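Local coordinates for kappa-carrageenase (Pseudoalteromonas carrageenovora, PDB 1DYP), which hydrolyses, from within the chain, the beta-1,4 linkages between galactose 4-sulfate and 3,6-anhydrogalactose in kappa-carrageenan, at residues 113-118 / 142-147. The protein carries 1 engineered substitution. Residues are numbered along the deposited sequence; the frame is centred on the assembly and turned at random.
Sequences VSPAFW and ELTQKS
With OG of Ser114 turned opposite the backbone N (chi1 177°), the hydroxyl swings across to the carbonyl of Leu143, and CG of Glu142, set opposite its own carbonyl carbon (chi1 -85°), runs past the methyl of Ala116. The two segments illustrate how an inner strand can hold a loop after the regular ladder has ended. Ala116 and Glu142 form an antiparallel, non-hydrogen-bonded pair whose side chains share one face, Ala116 CB lying 4.1 Å from Glu142 CG. One step on, Leu143 N donates an almost straight bond to Pro115 O, at 2.9 Å. The chain then departs from strand geometry, and a side chain takes over: Ser114 OG gives its proton to Leu143 O at 2.7 Å, in the carbonyl plane. Thr144 OG1 comes within 2.9 Å of Val113 O and 3.3 Å of Pro115 CD. Beside them, CB of Leu143 packs on the proline ring, 3.9 Å from Pro115 CD. Replacing Ser114 by an alanine would probably leave the carbonyl of buried Leu143 without its hydroxyl partner and the turn at Thr144 with one bond fewer to the strand. Gln145 OE1 accepts a hydrogen bond from NE of Arg234, important for substrate recognition, and NE2 donates to Asp153 OD2. Glu142 is the proton donor and Asp139 lies close by, so this seam lies at the tunnel-shaped active site of the catalytic domain, a family 16 jelly-roll beta-sandwich.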
ATOM      1  N   VAL A 113       0.385  10.788  -8.371  1.00  6.20           N
ATOM      2  CA  VAL A 113       0.402  10.116  -7.072  1.00  6.06           C
ATOM      3  C   VAL A 113      -0.472   8.877  -7.046  1.00  5.94           C
ATOM      4  O   VAL A 113      -1.417   8.744  -7.829  1.00  6.27           O
ATOM      5  CB  VAL A 113      -0.072  11.047  -5.928  1.00  6.02           C
ATOM      6  CG1 VAL A 113       0.842  12.262  -5.836  1.00  6.15           C
ATOM      7  CG2 VAL A 113      -1.518  11.469  -6.152  1.00  6.46           C
ATOM      8  N   SER A 114      -0.158   7.976  -6.121  1.00  5.84           N
ATOM      9  CA  SER A 114      -0.902   6.740  -5.980  1.00  5.81           C
ATOM     10  C   SER A 114      -1.294   6.404  -4.548  1.00  5.89           C
ATOM     11  O   SER A 114      -0.458   5.969  -3.746  1.00  5.75           O
ATOM     12  CB  SER A 114      -0.103   5.572  -6.559  1.00  5.71           C
ATOM     13  OG  SER A 114      -0.792   4.344  -6.364  1.00  5.78           O
ATOM     14  N   PRO A 115      -2.570   6.629  -4.201  1.00  5.97           N
ATOM     15  CA  PRO A 115      -3.061   6.320  -2.856  1.00  5.72           C
ATOM     16  C   PRO A 115      -2.962   4.801  -2.754  1.00  5.69           C
ATOM     17  O   PRO A 115      -3.274   4.091  -3.717  1.00  5.58           O
ATOM     18  CB  PRO A 115      -4.512   6.786  -2.899  1.00  5.85           C
ATOM     19  CG  PRO A 115      -4.470   7.930  -3.858  1.00  5.91           C
ATOM     20  CD  PRO A 115      -3.559   7.419  -4.953  1.00  5.79           C
ATOM     21  N   ALA A 116      -2.532   4.300  -1.605  1.00  5.41           N
ATOM     22  CA  ALA A 116      -2.384   2.866  -1.445  1.00  5.36           C
ATOM     23  C   ALA A 116      -2.815   2.369  -0.077  1.00  5.38           C
ATOM     24  O   ALA A 116      -2.616   3.036   0.939  1.00  5.46           O
ATOM     25  CB  ALA A 116      -0.927   2.466  -1.694  1.00  5.41           C
ATOM     26  N   PHE A 117      -3.426   1.192  -0.080  1.00  5.31           N
ATOM     27  CA  PHE A 117      -3.857   0.510   1.127  1.00  5.43           C
ATOM     28  C   PHE A 117      -3.220  -0.851   0.900  1.00  5.52           C
ATOM     29  O   PHE A 117      -3.549  -1.557  -0.054  1.00  5.35           O
ATOM     30  CB  PHE A 117      -5.385   0.426   1.186  1.00  5.37           C
ATOM     31  CG  PHE A 117      -5.911  -0.366   2.352  1.00  5.46           C
ATOM     32  CD1 PHE A 117      -5.284  -0.321   3.596  1.00  5.45           C
ATOM     33  CD2 PHE A 117      -7.056  -1.138   2.209  1.00  5.35           C
ATOM     34  CE1 PHE A 117      -5.790  -1.036   4.680  1.00  5.66           C
ATOM     35  CE2 PHE A 117      -7.574  -1.855   3.282  1.00  5.66           C
ATOM     36  CZ  PHE A 117      -6.940  -1.806   4.522  1.00  5.49           C
ATOM     37  N   TRP A 118      -2.282  -1.203   1.766  1.00  5.75           N
ATOM     38  CA  TRP A 118      -1.549  -2.443   1.597  1.00  6.11           C
ATOM     39  C   TRP A 118      -0.945  -2.910   2.908  1.00  6.39           C
ATOM     40  O   TRP A 118      -1.149  -2.301   3.953  1.00  6.48           O
ATOM     41  CB  TRP A 118      -0.438  -2.215   0.565  1.00  6.54           C
ATOM     42  CG  TRP A 118       0.479  -1.059   0.910  1.00  6.68           C
ATOM     43  CD1 TRP A 118       0.114   0.232   1.164  1.00  6.96           C
ATOM     44  CD2 TRP A 118       1.906  -1.101   1.033  1.00  6.76           C
ATOM     45  NE1 TRP A 118       1.223   0.998   1.440  1.00  7.04           N
ATOM     46  CE2 TRP A 118       2.336   0.203   1.367  1.00  7.01           C
ATOM     47  CE3 TRP A 118       2.863  -2.112   0.891  1.00  6.86           C
ATOM     48  CZ2 TRP A 118       3.684   0.523   1.563  1.00  7.10           C
ATOM     49  CZ3 TRP A 118       4.209  -1.793   1.085  1.00  7.21           C
ATOM     50  CH2 TRP A 118       4.602  -0.485   1.418  1.00  7.19           C
ATOM     51  N   GLU A 142      -4.103  -0.010  -5.114  1.00  6.51           N
ATOM     52  CA  GLU A 142      -3.153   1.022  -5.478  1.00  7.19           C
ATOM     53  C   GLU A 142      -3.928   1.777  -6.536  1.00  6.95           C
ATOM     54  O   GLU A 142      -4.221   1.251  -7.609  1.00  7.23           O
ATOM     55  CB  GLU A 142      -1.868   0.425  -6.038  1.00  7.91           C
ATOM     56  CG  GLU A 142      -0.896   0.039  -4.941  1.00  8.86           C
ATOM     57  CD  GLU A 142       0.300  -0.704  -5.468  1.00  9.33           C
ATOM     58  OE1 GLU A 142       0.136  -1.877  -5.862  1.00 10.16           O
ATOM     59  OE2 GLU A 142       1.399  -0.116  -5.497  1.00 10.08           O
ATOM     60  N   LEU A 143      -4.299   3.006  -6.204  1.00  6.86           N
ATOM     61  CA  LEU A 143      -5.077   3.832  -7.107  1.00  6.76           C
ATOM     62  C   LEU A 143      -4.244   4.743  -7.983  1.00  6.87           C
ATOM     63  O   LEU A 143      -3.089   5.050  -7.685  1.00  6.70           O
ATOM     64  CB  LEU A 143      -6.051   4.699  -6.304  1.00  6.90           C
ATOM     65  CG  LEU A 143      -7.147   3.986  -5.514  1.00  6.62           C
ATOM     66  CD1 LEU A 143      -7.866   4.988  -4.616  1.00  6.88           C
ATOM     67  CD2 LEU A 143      -8.122   3.331  -6.480  1.00  6.93           C
ATOM     68  N   THR A 144      -4.865   5.156  -9.076  1.00  6.68           N
ATOM     69  CA  THR A 144      -4.293   6.099 -10.017  1.00  6.77           C
ATOM     70  C   THR A 144      -2.798   6.003 -10.322  1.00  6.97           C
ATOM     71  O   THR A 144      -2.089   7.004 -10.264  1.00  7.02           O
ATOM     72  CB  THR A 144      -4.630   7.544  -9.551  1.00  6.62           C
ATOM     73  OG1 THR A 144      -4.105   7.774  -8.233  1.00  6.49           O
ATOM     74  CG2 THR A 144      -6.142   7.734  -9.502  1.00  7.26           C
ATOM     75  N   GLN A 145      -2.317   4.807 -10.652  1.00  7.09           N
ATOM     76  CA  GLN A 145      -0.908   4.664 -11.000  1.00  7.59           C
ATOM     77  C   GLN A 145      -0.751   4.104 -12.411  1.00  8.01           C
ATOM     78  O   GLN A 145       0.347   3.743 -12.828  1.00  8.07           O
ATOM     79  CB  GLN A 145      -0.169   3.778  -9.990  1.00  7.81           C
ATOM     80  CG  GLN A 145      -0.575   2.317  -9.981  1.00  7.71           C
ATOM     81  CD  GLN A 145       0.382   1.461  -9.168  1.00  7.90           C
ATOM     82  OE1 GLN A 145       1.372   1.959  -8.623  1.00  8.10           O
ATOM     83  NE2 GLN A 145       0.097   0.166  -9.086  1.00  7.64           N
ATOM     84  N   LYS A 146      -1.859   4.032 -13.145  1.00  8.41           N
ATOM     85  CA  LYS A 146      -1.834   3.542 -14.519  1.00  9.22           C
ATOM     86  C   LYS A 146      -2.185   4.687 -15.471  1.00  9.44           C
ATOM     87  O   LYS A 146      -2.353   5.828 -15.038  1.00  9.64           O
ATOM     88  CB  LYS A 146      -2.802   2.369 -14.692  1.00  9.37           C
ATOM     89  CG  LYS A 146      -2.363   1.069 -14.003  1.00 10.07           C
ATOM     90  CD  LYS A 146      -1.136   0.457 -14.677  1.00 10.27           C
ATOM     91  CE  LYS A 146      -0.814  -0.935 -14.126  1.00 11.25           C
ATOM     92  NZ  LYS A 146      -0.252  -0.901 -12.754  1.00 11.54           N
ATOM     93  N   SER A 147      -2.306   4.390 -16.762  1.00  9.94           N
ATOM     94  CA  SER A 147      -2.593   5.426 -17.753  1.00 10.41           C
ATOM     95  C   SER A 147      -3.941   6.126 -17.586  1.00 10.52           C
ATOM     96  O   SER A 147      -4.040   7.337 -17.784  1.00 11.26           O
ATOM     97  CB  SER A 147      -2.494   4.845 -19.170  1.00 10.65           C
ATOM     98  OG  SER A 147      -3.597   4.009 -19.465  0.50 11.13           O
TER